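Local coordinates for ComZ (Thermus thermophilus, PDB 6QVI), which is a competence-associated pilin that probably acts as a DNA receptor at the pilus tip during natural transformation, at residues T195-P200 against N418-A423; G426-H431 against V495-P500; N430-F435 against M449-A454. All coordinates share one frame; numbering follows the deposited sequence.

The three contacts lie in the beta-solenoid domain, about 9 to 12 Å apart from centre to centre, and touch one another. Interaction 3 is the core one: every touching residue is buried, and two strands pair in parallel through backbone bonds. Interaction 2 starts from the same loop, sharing Asn430 and His431 with it, yet its two segments meet by apolar packing of prolines, isoleucines and a phenylalanine, partly buried. Interaction 1 lies farther out, where one arginine reaches a strand-end carbonyl. Backbone hydrogen bonds join interactions 1 and 2, with Arg197 and Glu199 both bonded to Phe428, while Leu419 and Met449 connect interaction 1 to interaction 3 by a backbone bond.

Interaction 1: T195-P200 against N418-A423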
ATOM      1  N   THR A 195       4.906  15.218 -16.584  1.00138.99           N
ATOM      2  CA  THR A 195       4.248  15.892 -15.483  1.00139.22           C
ATOM      3  C   THR A 195       2.816  16.237 -15.776  1.00142.06           C
ATOM      4  O   THR A 195       2.068  16.585 -14.862  1.00142.04           O
ATOM      5  CB  THR A 195       5.018  17.167 -15.160  1.00144.93           C
ATOM      6  OG1 THR A 195       6.416  16.875 -15.199  1.00146.86           O
ATOM      7  CG2 THR A 195       4.620  17.708 -13.807  1.00141.84           C
ATOM      8  N   ASN A 196       2.428  16.206 -17.040  1.00144.84           N
ATOM      9  CA  ASN A 196       1.054  16.582 -17.275  1.00148.83           C
ATOM     10  C   ASN A 196       0.142  15.360 -17.197  1.00140.87           C
ATOM     11  O   ASN A 196      -1.022  15.449 -17.587  1.00144.00           O
ATOM     12  CB  ASN A 196       0.884  17.295 -18.608  1.00159.15           C
ATOM     13  CG  ASN A 196       0.800  18.827 -18.417  1.00173.76           C
ATOM     14  OD1 ASN A 196       0.026  19.384 -17.611  1.00181.07           O
ATOM     15  ND2 ASN A 196       1.566  19.520 -19.276  1.00179.15           N
ATOM     16  N   ARG A 197       0.707  14.193 -16.848  1.00130.34           N
ATOM     17  CA  ARG A 197      -0.041  12.962 -16.530  1.00119.29           C
ATOM     18  C   ARG A 197      -0.445  12.848 -15.046  1.00113.91           C
ATOM     19  O   ARG A 197      -1.196  11.928 -14.692  1.00110.48           O
ATOM     20  CB  ARG A 197       0.775  11.742 -16.927  1.00113.36           C
ATOM     21  CG  ARG A 197       1.434  11.873 -18.305  1.00113.35           C
ATOM     22  CD  ARG A 197       0.433  12.374 -19.326  1.00113.07           C
ATOM     23  NE  ARG A 197      -0.090  11.356 -20.209  1.00115.83           N
ATOM     24  CZ  ARG A 197       0.411  11.119 -21.412  1.00116.73           C
ATOM     25  NH1 ARG A 197       1.456  11.803 -21.861  1.00121.37           N
ATOM     26  NH2 ARG A 197      -0.113  10.183 -22.161  1.00110.27           N
ATOM     27  N   VAL A 198       0.119  13.680 -14.146  1.00113.18           N
ATOM     28  CA  VAL A 198      -0.098  13.570 -12.701  1.00117.87           C
ATOM     29  C   VAL A 198      -0.816  14.805 -12.165  1.00127.98           C
ATOM     30  O   VAL A 198      -0.653  15.923 -12.671  1.00134.32           O
ATOM     31  CB  VAL A 198       1.234  13.317 -11.967  1.00118.82           C
ATOM     32  CG1 VAL A 198       2.009  12.237 -12.661  1.00114.45           C
ATOM     33  CG2 VAL A 198       2.074  14.571 -11.887  1.00129.11           C
ATOM     34  N   GLU A 199      -1.621  14.569 -11.130  1.00128.43           N
ATOM     35  CA  GLU A 199      -2.340  15.612 -10.403  1.00137.37           C
ATOM     36  C   GLU A 199      -1.379  16.617  -9.763  1.00134.93           C
ATOM     37  O   GLU A 199      -0.307  16.230  -9.290  1.00135.35           O
ATOM     38  CB  GLU A 199      -3.213  14.989  -9.309  1.00146.22           C
ATOM     39  CG  GLU A 199      -4.381  14.164  -9.813  1.00150.93           C
ATOM     40  CD  GLU A 199      -5.611  15.016 -10.062  1.00162.68           C
ATOM     41  OE1 GLU A 199      -6.094  15.030 -11.215  1.00164.60           O
ATOM     42  OE2 GLU A 199      -6.095  15.663  -9.102  1.00169.50           O
ATOM     43  N   PRO A 200      -1.728  17.931  -9.755  1.00131.33           N
ATOM     44  CA  PRO A 200      -0.872  18.949  -9.107  1.00128.82           C
ATOM     45  C   PRO A 200      -0.342  18.584  -7.725  1.00129.28           C
ATOM     46  O   PRO A 200       0.866  18.652  -7.479  1.00127.79           O
ATOM     47  CB  PRO A 200      -1.797  20.167  -9.027  1.00130.55           C
ATOM     48  CG  PRO A 200      -2.738  20.004 -10.177  1.00134.17           C
ATOM     49  CD  PRO A 200      -2.904  18.523 -10.422  1.00130.31           C
ATOM     50  N   ASN A 418       5.888   3.386 -24.258  1.00 96.88           N
ATOM     51  CA  ASN A 418       5.410   4.127 -23.107  1.00 92.64           C
ATOM     52  C   ASN A 418       3.964   3.741 -22.809  1.00 87.94           C
ATOM     53  O   ASN A 418       3.204   3.334 -23.698  1.00 96.42           O
ATOM     54  CB  ASN A 418       5.512   5.622 -23.374  1.00101.94           C
ATOM     55  CG  ASN A 418       6.931   6.116 -23.330  1.00106.48           C
ATOM     56  OD1 ASN A 418       7.834   5.407 -22.881  1.00108.73           O
ATOM     57  ND2 ASN A 418       7.149   7.324 -23.833  1.00109.77           N
ATOM     58  N   LEU A 419       3.591   3.859 -21.538  1.00 78.77           N
ATOM     59  CA  LEU A 419       2.277   3.421 -21.071  1.00 77.57           C
ATOM     60  C   LEU A 419       1.814   4.449 -20.045  1.00 88.30           C
ATOM     61  O   LEU A 419       2.149   4.347 -18.861  1.00 91.95           O
ATOM     62  CB  LEU A 419       2.348   2.032 -20.465  1.00 68.99           C
ATOM     63  CG  LEU A 419       1.038   1.554 -19.853  1.00 75.87           C
ATOM     64  CD1 LEU A 419      -0.103   1.748 -20.858  1.00 81.49           C
ATOM     65  CD2 LEU A 419       1.125   0.119 -19.367  1.00 72.56           C
ATOM     66  N   LEU A 420       1.049   5.435 -20.493  1.00 90.89           N
ATOM     67  CA  LEU A 420       0.594   6.500 -19.614  1.00 94.99           C
ATOM     68  C   LEU A 420      -0.920   6.600 -19.606  1.00 95.53           C
ATOM     69  O   LEU A 420      -1.591   6.153 -20.542  1.00 96.47           O
ATOM     70  CB  LEU A 420       1.196   7.858 -20.012  1.00101.63           C
ATOM     71  CG  LEU A 420       2.706   8.094 -19.866  1.00100.51           C
ATOM     72  CD1 LEU A 420       3.224   7.462 -18.582  1.00 98.56           C
ATOM     73  CD2 LEU A 420       3.488   7.572 -21.051  1.00 98.96           C
ATOM     74  N   PRO A 421      -1.470   7.261 -18.617  1.00 99.47           N
ATOM     75  CA  PRO A 421      -2.909   7.448 -18.663  1.00103.76           C
ATOM     76  C   PRO A 421      -3.184   8.596 -19.586  1.00113.95           C
ATOM     77  O   PRO A 421      -2.361   9.471 -19.735  1.00115.45           O
ATOM     78  CB  PRO A 421      -3.252   7.867 -17.249  1.00103.07           C
ATOM     79  CG  PRO A 421      -2.006   8.432 -16.715  1.00103.87           C
ATOM     80  CD  PRO A 421      -0.896   7.661 -17.336  1.00101.17           C
ATOM     81  N   ASP A 422      -4.340   8.607 -20.217  1.00125.78           N
ATOM     82  CA  ASP A 422      -4.647   9.703 -21.109  1.00136.60           C
ATOM     83  C   ASP A 422      -5.084  10.897 -20.313  1.00139.25           C
ATOM     84  O   ASP A 422      -6.079  10.855 -19.604  1.00138.70           O
ATOM     85  CB  ASP A 422      -5.749   9.360 -22.096  1.00138.83           C
ATOM     86  CG  ASP A 422      -6.550  10.569 -22.481  1.00146.83           C
ATOM     87  OD1 ASP A 422      -5.949  11.620 -22.769  1.00149.59           O
ATOM     88  OD2 ASP A 422      -7.780  10.485 -22.466  1.00151.64           O
ATOM     89  N   ALA A 423      -4.380  11.996 -20.517  1.00140.35           N
ATOM     90  CA  ALA A 423      -4.645  13.245 -19.832  1.00141.50           C
ATOM     91  C   ALA A 423      -6.094  13.676 -19.882  1.00142.63           C
ATOM     92  O   ALA A 423      -6.670  14.074 -18.879  1.00143.51           O
ATOM     93  CB  ALA A 423      -3.777  14.330 -20.428  1.00143.56           C
TER
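Arg197 lays its side chain against Leu420 and Pro421, tying the loop between strands 180-187 and 204-205 to strand 419-421 of the beta-solenoid domain, which lies between strands 387-392 and 447-449. The tight part is the Arg197 guanidinium against Leu420 and Pro421. The arginine chain bends at chi2 and chi3 (-47° and -103°), which swings the guanidinium round to the strand, where it crosses the Leu420 side chain at about a right angle. CB of Leu420 sits over one face of the group, toward its rim, 3.4 Å from Arg197 NH2. The carbonyl O of Pro421 lies at the edge, in the guanidinium plane, and takes NE as its main donor and NH2 only weakly. NH2 also forms a salt bridge with Asp388 on the neighbouring strand 387-392, so one flat group serves a backbone carbonyl and a carboxylate. The ring of Pro421 adds a lighter touch, its CG 4.3 Å from Arg197 CB. On the exposed side the contact thins to Ala423 CB beside the backbone O of Asn196, 4.1 Å away. Arg197 NE donates to Pro421 O at 3.0 Å, nearly along the C=O axis.

Interaction 2: G426-H431 against V495-P500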
ATOM      1  N   GLY A 426      -8.441  11.262 -17.379  1.00143.26           N
ATOM      2  CA  GLY A 426      -8.183  11.515 -15.974  1.00139.69           C
ATOM      3  C   GLY A 426      -6.699  11.622 -15.733  1.00133.70           C
ATOM      4  O   GLY A 426      -5.917  11.348 -16.616  1.00139.40           O
ATOM      5  N   LEU A 427      -6.301  12.002 -14.533  1.00123.48           N
ATOM      6  CA  LEU A 427      -4.882  12.159 -14.237  1.00117.45           C
ATOM      7  C   LEU A 427      -4.482  11.294 -13.049  1.00115.27           C
ATOM      8  O   LEU A 427      -5.278  11.050 -12.133  1.00117.91           O
ATOM      9  CB  LEU A 427      -4.550  13.640 -13.980  1.00120.82           C
ATOM     10  CG  LEU A 427      -4.461  14.513 -15.239  1.00125.19           C
ATOM     11  CD1 LEU A 427      -5.018  15.982 -15.037  1.00126.53           C
ATOM     12  CD2 LEU A 427      -3.045  14.496 -15.731  1.00124.33           C
ATOM     13  N   PHE A 428      -3.234  10.839 -13.084  1.00107.39           N
ATOM     14  CA  PHE A 428      -2.690  10.005 -12.027  1.00104.22           C
ATOM     15  C   PHE A 428      -2.570  10.802 -10.730  1.00111.75           C
ATOM     16  O   PHE A 428      -2.127  11.955 -10.745  1.00114.44           O
ATOM     17  CB  PHE A 428      -1.310   9.505 -12.427  1.00100.76           C
ATOM     18  CG  PHE A 428      -1.018   8.106 -11.990  1.00 95.52           C
ATOM     19  CD1 PHE A 428      -1.750   7.046 -12.492  1.00 91.72           C
ATOM     20  CD2 PHE A 428      -0.030   7.852 -11.052  1.00 98.15           C
ATOM     21  CE1 PHE A 428      -1.488   5.746 -12.092  1.00 86.98           C
ATOM     22  CE2 PHE A 428       0.233   6.555 -10.639  1.00 98.13           C
ATOM     23  CZ  PHE A 428      -0.501   5.496 -11.168  1.00 90.12           C
ATOM     24  N   PRO A 429      -2.904  10.200  -9.584  1.00115.52           N
ATOM     25  CA  PRO A 429      -3.344   8.812  -9.518  1.00110.76           C
ATOM     26  C   PRO A 429      -4.854   8.685  -9.384  1.00111.75           C
ATOM     27  O   PRO A 429      -5.321   7.719  -8.782  1.00114.81           O
ATOM     28  CB  PRO A 429      -2.655   8.293  -8.260  1.00113.68           C
ATOM     29  CG  PRO A 429      -2.544   9.527  -7.367  1.00120.32           C
ATOM     30  CD  PRO A 429      -2.758  10.767  -8.235  1.00123.24           C
ATOM     31  N   ASN A 430      -5.559   9.654  -9.912  1.00106.08           N
ATOM     32  CA  ASN A 430      -6.967   9.523  -9.907  1.00103.40           C
ATOM     33  C   ASN A 430      -7.321   8.792 -11.189  1.00105.05           C
ATOM     34  O   ASN A 430      -8.475   8.789 -11.522  1.00114.24           O
ATOM     35  CB  ASN A 430      -7.618  10.883  -9.926  1.00110.85           C
ATOM     36  CG  ASN A 430      -7.515  11.589  -8.602  1.00115.61           C
ATOM     37  OD1 ASN A 430      -6.857  11.115  -7.696  1.00117.49           O
ATOM     38  ND2 ASN A 430      -8.171  12.727  -8.485  1.00115.19           N
ATOM     39  N   HIS A 431      -6.416   8.077 -11.819  1.00101.49           N
ATOM     40  CA  HIS A 431      -6.742   7.371 -13.021  1.00 96.80           C
ATOM     41  C   HIS A 431      -5.635   6.399 -13.182  1.00 94.68           C
ATOM     42  O   HIS A 431      -4.574   6.756 -13.620  1.00 94.29           O
ATOM     43  CB  HIS A 431      -6.706   8.335 -14.163  1.00 99.88           C
ATOM     44  CG  HIS A 431      -6.944   7.700 -15.479  1.00104.97           C
ATOM     45  ND1 HIS A 431      -6.540   8.280 -16.654  1.00109.25           N
ATOM     46  CD2 HIS A 431      -7.540   6.538 -15.811  1.00103.44           C
ATOM     47  CE1 HIS A 431      -6.883   7.501 -17.658  1.00108.35           C
ATOM     48  NE2 HIS A 431      -7.486   6.438 -17.174  1.00105.01           N
ATOM     49  N   VAL A 495       9.540   4.967  -9.082  1.00 65.76           N
ATOM     50  CA  VAL A 495       9.078   6.133  -8.363  1.00 66.47           C
ATOM     51  C   VAL A 495       7.753   5.781  -7.724  1.00 71.27           C
ATOM     52  O   VAL A 495       6.754   5.552  -8.419  1.00 73.52           O
ATOM     53  CB  VAL A 495       8.956   7.343  -9.286  1.00 68.51           C
ATOM     54  CG1 VAL A 495       8.399   8.546  -8.538  1.00 69.92           C
ATOM     55  CG2 VAL A 495      10.341   7.651  -9.861  1.00 68.59           C
ATOM     56  N   TYR A 496       7.746   5.700  -6.401  1.00 73.62           N
ATOM     57  CA  TYR A 496       6.528   5.308  -5.728  1.00 77.14           C
ATOM     58  C   TYR A 496       5.558   6.474  -5.738  1.00 80.50           C
ATOM     59  O   TYR A 496       5.867   7.556  -5.233  1.00 98.60           O
ATOM     60  CB  TYR A 496       6.820   4.828  -4.318  1.00 78.02           C
ATOM     61  CG  TYR A 496       5.553   4.629  -3.524  1.00 83.31           C
ATOM     62  CD1 TYR A 496       5.494   4.975  -2.195  1.00 76.47           C
ATOM     63  CD2 TYR A 496       4.442   4.005  -4.085  1.00 86.65           C
ATOM     64  CE1 TYR A 496       4.358   4.773  -1.469  1.00 81.30           C
ATOM     65  CE2 TYR A 496       3.280   3.807  -3.352  1.00 85.19           C
ATOM     66  CZ  TYR A 496       3.250   4.190  -2.045  1.00 86.24           C
ATOM     67  OH  TYR A 496       2.103   4.001  -1.305  1.00 92.45           O
ATOM     68  N   ILE A 497       4.372   6.245  -6.283  1.00 66.76           N
ATOM     69  CA  ILE A 497       3.308   7.229  -6.272  1.00 68.87           C
ATOM     70  C   ILE A 497       2.110   6.600  -5.576  1.00 76.35           C
ATOM     71  O   ILE A 497       1.477   5.684  -6.112  1.00 77.98           O
ATOM     72  CB  ILE A 497       2.936   7.683  -7.684  1.00 75.36           C
ATOM     73  CG1 ILE A 497       4.118   8.350  -8.356  1.00 77.37           C
ATOM     74  CG2 ILE A 497       1.757   8.634  -7.655  1.00 79.49           C
ATOM     75  CD1 ILE A 497       3.772   8.952  -9.716  1.00 78.00           C
ATOM     76  N   ARG A 498       1.774   7.125  -4.406  1.00 87.33           N
ATOM     77  CA  ARG A 498       0.650   6.609  -3.650  1.00 88.20           C
ATOM     78  C   ARG A 498      -0.619   6.747  -4.472  1.00 90.63           C
ATOM     79  O   ARG A 498      -0.830   7.754  -5.141  1.00 97.81           O
ATOM     80  CB  ARG A 498       0.526   7.380  -2.339  1.00 88.20           C
ATOM     81  CG  ARG A 498      -0.856   7.411  -1.704  1.00 92.04           C
ATOM     82  CD  ARG A 498      -0.889   8.374  -0.493  1.00 97.05           C
ATOM     83  NE  ARG A 498      -0.402   7.763   0.740  1.00101.63           N
ATOM     84  CZ  ARG A 498       0.050   8.442   1.794  1.00108.02           C
ATOM     85  NH1 ARG A 498       0.084   9.769   1.774  1.00110.07           N
ATOM     86  NH2 ARG A 498       0.459   7.793   2.880  1.00108.82           N
ATOM     87  N   ILE A 499      -1.437   5.707  -4.469  1.00 89.69           N
ATOM     88  CA  ILE A 499      -2.758   5.743  -5.090  1.00 94.96           C
ATOM     89  C   ILE A 499      -3.790   5.695  -3.982  1.00101.64           C
ATOM     90  O   ILE A 499      -3.783   4.748  -3.175  1.00104.97           O
ATOM     91  CB  ILE A 499      -2.955   4.620  -6.123  1.00 91.14           C
ATOM     92  CG1 ILE A 499      -1.724   4.492  -7.017  1.00 90.77           C
ATOM     93  CG2 ILE A 499      -4.172   4.885  -6.975  1.00 93.04           C
ATOM     94  CD1 ILE A 499      -1.883   3.444  -8.136  1.00 88.52           C
ATOM     95  N   PRO A 500      -4.665   6.702  -3.858  1.00101.64           N
ATOM     96  CA  PRO A 500      -5.656   6.737  -2.777  1.00102.79           C
ATOM     97  C   PRO A 500      -6.559   5.507  -2.780  1.00106.46           C
ATOM     98  O   PRO A 500      -6.872   4.960  -3.840  1.00108.73           O
ATOM     99  CB  PRO A 500      -6.450   8.023  -3.060  1.00 99.71           C
ATOM    100  CG  PRO A 500      -6.129   8.397  -4.486  1.00 97.98           C
ATOM    101  CD  PRO A 500      -4.741   7.889  -4.734  1.00 98.79           C
TER
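Pro429 pushes its ring into the chain that follows strand 491-496, with CG 3.8 Å from Pro500 CD and the two proline rings set at about a right angle. On the same residue, CB meets CG2 of Ile499 at 3.9 Å. Phe428 works alongside: Ile497 CG2 comes to the edge of its ring, near the ring plane, at 3.9 Å from CD2, while CD1 of Ile499 meets the ring at CZ. Both isoleucines hold CG1 opposite the carbonyl carbon (chi1 -62° in Ile497, -45° in Ile499), which puts CG2 of Ile497 at the phenylalanine and CG2 of Ile499 at the proline. The peptide before Pro429 is cis, and Pro429 CB lies over one face of the Phe428 ring, toward the rim. Without the Phe428 ring, as with an alanine here, Ile497 CG2 and Ile499 CD1 would probably lose their aromatic partner and a gap would open beside Pro429 CB.

Farther back, His431 ND1 bonds to Gly426 O at 3.1 Å, from above the carbonyl plane, and links Gly426 to His431 across the turn of 426-431, while His431 NE2 is hydrogen-bonded to the backbone N of Ala391. Asn430 O is bound by Asn503 ND2, and Arg498 leads away from Pro429 and forms a salt bridge with Glu136. The whole is an apolar seam between a loop that joins two solenoid strands and the segment leaving strand 491-496 in a beta-solenoid.

Interaction 3: N430-F435 against M449-A454; sequences NHALGF and MAPVYA
Phe435 O receives the backbone N-H of Tyr453 at 2.7 Å, nearly straight at the hydrogen (169°), and takes a CA-H contact from Val452 as well. Two residues earlier, Pro451 O does the same for the other strand: Phe435 N donates to it at 3.1 Å, in its carbonyl plane, with Gly434 CA adding a CA-H...O contact. Phe435 thus bonds to the residues on both sides of Val452, its bridge partner, as parallel strands do; the two strand directions differ by only 6°.

The side chains follow this pairing. Phe435 and Val452 point to the same face of the sheet, CB of the phenylalanine 4.2 Å from CG2 of the valine. The ring of Phe435 has CG opposite its carbonyl carbon (chi1 -69°), which carries it back along the strand to Ala450, whose CB lies at the ring edge, 3.9 Å from CD2. The Pro451 ring lies beside Ala432 to Gly434. Gly434 puts its CA 4.0 Å from Pro451 CG, while Leu433 O and Ala432 CB meet Pro451 CD, the alanine carbon at 4.4 Å.

At Ala450 the chain turns a corner, and the strands before and after it lie on different faces of the solenoid. Strand 432-437 pairs in parallel with 398-406 on its other side, while 451-454 goes on to pair with 469-472. Beyond these backbones, Tyr453 meets Trp294 of helix 294-301 edge-to-face, and Phe435 packs on Leu419 of strand 419-421.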
ATOM      1  N   ASN A 430      -5.559   9.654  -9.912  1.00106.08           N
ATOM      2  CA  ASN A 430      -6.967   9.523  -9.907  1.00103.40           C
ATOM      3  C   ASN A 430      -7.321   8.792 -11.189  1.00105.05           C
ATOM      4  O   ASN A 430      -8.475   8.789 -11.522  1.00114.24           O
ATOM      5  CB  ASN A 430      -7.618  10.883  -9.926  1.00110.85           C
ATOM      6  CG  ASN A 430      -7.515  11.589  -8.602  1.00115.61           C
ATOM      7  OD1 ASN A 430      -6.857  11.115  -7.696  1.00117.49           O
ATOM      8  ND2 ASN A 430      -8.171  12.727  -8.485  1.00115.19           N
ATOM      9  N   HIS A 431      -6.416   8.077 -11.819  1.00101.49           N
ATOM     10  CA  HIS A 431      -6.742   7.371 -13.021  1.00 96.80           C
ATOM     11  C   HIS A 431      -5.635   6.399 -13.182  1.00 94.68           C
ATOM     12  O   HIS A 431      -4.574   6.756 -13.620  1.00 94.29           O
ATOM     13  CB  HIS A 431      -6.706   8.335 -14.163  1.00 99.88           C
ATOM     14  CG  HIS A 431      -6.944   7.700 -15.479  1.00104.97           C
ATOM     15  ND1 HIS A 431      -6.540   8.280 -16.654  1.00109.25           N
ATOM     16  CD2 HIS A 431      -7.540   6.538 -15.811  1.00103.44           C
ATOM     17  CE1 HIS A 431      -6.883   7.501 -17.658  1.00108.35           C
ATOM     18  NE2 HIS A 431      -7.486   6.438 -17.174  1.00105.01           N
ATOM     19  N   ALA A 432      -5.878   5.154 -12.835  1.00 94.40           N
ATOM     20  CA  ALA A 432      -4.825   4.177 -12.895  1.00 86.71           C
ATOM     21  C   ALA A 432      -5.208   2.859 -13.495  1.00 83.91           C
ATOM     22  O   ALA A 432      -6.300   2.382 -13.327  1.00 82.18           O
ATOM     23  CB  ALA A 432      -4.322   3.943 -11.497  1.00 78.55           C
ATOM     24  N   LEU A 433      -4.264   2.262 -14.184  1.00 83.38           N
ATOM     25  CA  LEU A 433      -4.471   0.944 -14.769  1.00 77.33           C
ATOM     26  C   LEU A 433      -3.467   0.012 -14.122  1.00 77.76           C
ATOM     27  O   LEU A 433      -2.264   0.294 -14.115  1.00 80.04           O
ATOM     28  CB  LEU A 433      -4.284   0.963 -16.286  1.00 72.00           C
ATOM     29  CG  LEU A 433      -4.427  -0.399 -16.951  1.00 68.47           C
ATOM     30  CD1 LEU A 433      -5.793  -0.952 -16.627  1.00 68.46           C
ATOM     31  CD2 LEU A 433      -4.205  -0.285 -18.461  1.00 66.93           C
ATOM     32  N   GLY A 434      -3.959  -1.068 -13.545  1.00 76.65           N
ATOM     33  CA  GLY A 434      -3.109  -2.003 -12.846  1.00 76.80           C
ATOM     34  C   GLY A 434      -2.830  -3.236 -13.675  1.00 69.11           C
ATOM     35  O   GLY A 434      -3.634  -3.639 -14.512  1.00 70.72           O
ATOM     36  N   PHE A 435      -1.706  -3.881 -13.386  1.00 63.86           N
ATOM     37  CA  PHE A 435      -1.313  -5.063 -14.137  1.00 61.04           C
ATOM     38  C   PHE A 435      -0.942  -6.175 -13.176  1.00 59.60           C
ATOM     39  O   PHE A 435      -0.019  -6.021 -12.366  1.00 60.55           O
ATOM     40  CB  PHE A 435      -0.157  -4.738 -15.070  1.00 63.99           C
ATOM     41  CG  PHE A 435      -0.560  -3.841 -16.195  1.00 71.24           C
ATOM     42  CD1 PHE A 435      -0.952  -4.379 -17.415  1.00 71.17           C
ATOM     43  CD2 PHE A 435      -0.607  -2.461 -16.017  1.00 65.33           C
ATOM     44  CE1 PHE A 435      -1.350  -3.566 -18.441  1.00 69.89           C
ATOM     45  CE2 PHE A 435      -1.006  -1.647 -17.044  1.00 69.74           C
ATOM     46  CZ  PHE A 435      -1.374  -2.200 -18.265  1.00 72.00           C
ATOM     47  N   MET A 449       3.264   4.192 -16.194  1.00 83.20           N
ATOM     48  CA  MET A 449       2.693   4.737 -14.978  1.00 84.82           C
ATOM     49  C   MET A 449       1.538   3.818 -14.610  1.00 83.23           C
ATOM     50  O   MET A 449       0.438   3.922 -15.163  1.00 84.88           O
ATOM     51  CB  MET A 449       2.303   6.195 -15.200  1.00 93.03           C
ATOM     52  CG  MET A 449       1.307   6.781 -14.243  1.00103.88           C
ATOM     53  SD  MET A 449       1.145   8.562 -14.575  1.00115.34           S
ATOM     54  CE  MET A 449       2.767   9.181 -14.161  1.00108.18           C
ATOM     55  N   ALA A 450       1.832   2.874 -13.731  1.00 75.10           N
ATOM     56  CA  ALA A 450       0.859   1.867 -13.358  1.00 73.01           C
ATOM     57  C   ALA A 450       1.326   1.135 -12.110  1.00 68.64           C
ATOM     58  O   ALA A 450       2.530   0.923 -11.945  1.00 76.46           O
ATOM     59  CB  ALA A 450       0.683   0.884 -14.518  1.00 68.49           C
ATOM     60  N   PRO A 451       0.429   0.712 -11.220  1.00 62.95           N
ATOM     61  CA  PRO A 451       0.841  -0.226 -10.172  1.00 56.12           C
ATOM     62  C   PRO A 451       0.899  -1.602 -10.814  1.00 54.95           C
ATOM     63  O   PRO A 451       0.040  -1.956 -11.627  1.00 56.94           O
ATOM     64  CB  PRO A 451      -0.273  -0.129  -9.131  1.00 49.83           C
ATOM     65  CG  PRO A 451      -1.472   0.192  -9.936  1.00 61.16           C
ATOM     66  CD  PRO A 451      -0.999   1.054 -11.113  1.00 64.54           C
ATOM     67  N   VAL A 452       1.966  -2.334 -10.520  1.00 46.56           N
ATOM     68  CA  VAL A 452       2.283  -3.571 -11.203  1.00 48.91           C
ATOM     69  C   VAL A 452       2.528  -4.709 -10.215  1.00 45.43           C
ATOM     70  O   VAL A 452       3.262  -4.541  -9.233  1.00 50.87           O
ATOM     71  CB  VAL A 452       3.512  -3.301 -12.085  1.00 64.10           C
ATOM     72  CG1 VAL A 452       4.305  -4.565 -12.318  1.00 72.62           C
ATOM     73  CG2 VAL A 452       3.081  -2.599 -13.392  1.00 58.42           C
ATOM     74  N   TYR A 453       1.988  -5.893 -10.521  1.00 46.15           N
ATOM     75  CA  TYR A 453       2.295  -7.137  -9.807  1.00 47.64           C
ATOM     76  C   TYR A 453       2.841  -8.182 -10.774  1.00 54.04           C
ATOM     77  O   TYR A 453       2.162  -8.555 -11.743  1.00 50.78           O
ATOM     78  CB  TYR A 453       1.070  -7.756  -9.135  1.00 42.77           C
ATOM     79  CG  TYR A 453       1.346  -9.126  -8.538  1.00 42.81           C
ATOM     80  CD1 TYR A 453       1.080 -10.268  -9.261  1.00 55.12           C
ATOM     81  CD2 TYR A 453       1.967  -9.277  -7.298  1.00 42.65           C
ATOM     82  CE1 TYR A 453       1.336 -11.518  -8.759  1.00 49.23           C
ATOM     83  CE2 TYR A 453       2.225 -10.537  -6.777  1.00 42.05           C
ATOM     84  CZ  TYR A 453       1.900 -11.656  -7.537  1.00 43.18           C
ATOM     85  OH  TYR A 453       2.127 -12.949  -7.110  1.00 51.00           O
ATOM     86  N   ALA A 454       3.993  -8.742 -10.433  1.00 52.33           N
ATOM     87  CA  ALA A 454       4.591  -9.848 -11.169  1.00 52.87           C
ATOM     88  C   ALA A 454       4.829 -11.002 -10.205  1.00 57.15           C
ATOM     89  O   ALA A 454       5.710 -10.920  -9.339  1.00 60.71           O
ATOM     90  CB  ALA A 454       5.899  -9.428 -11.840  1.00 47.80           C
TER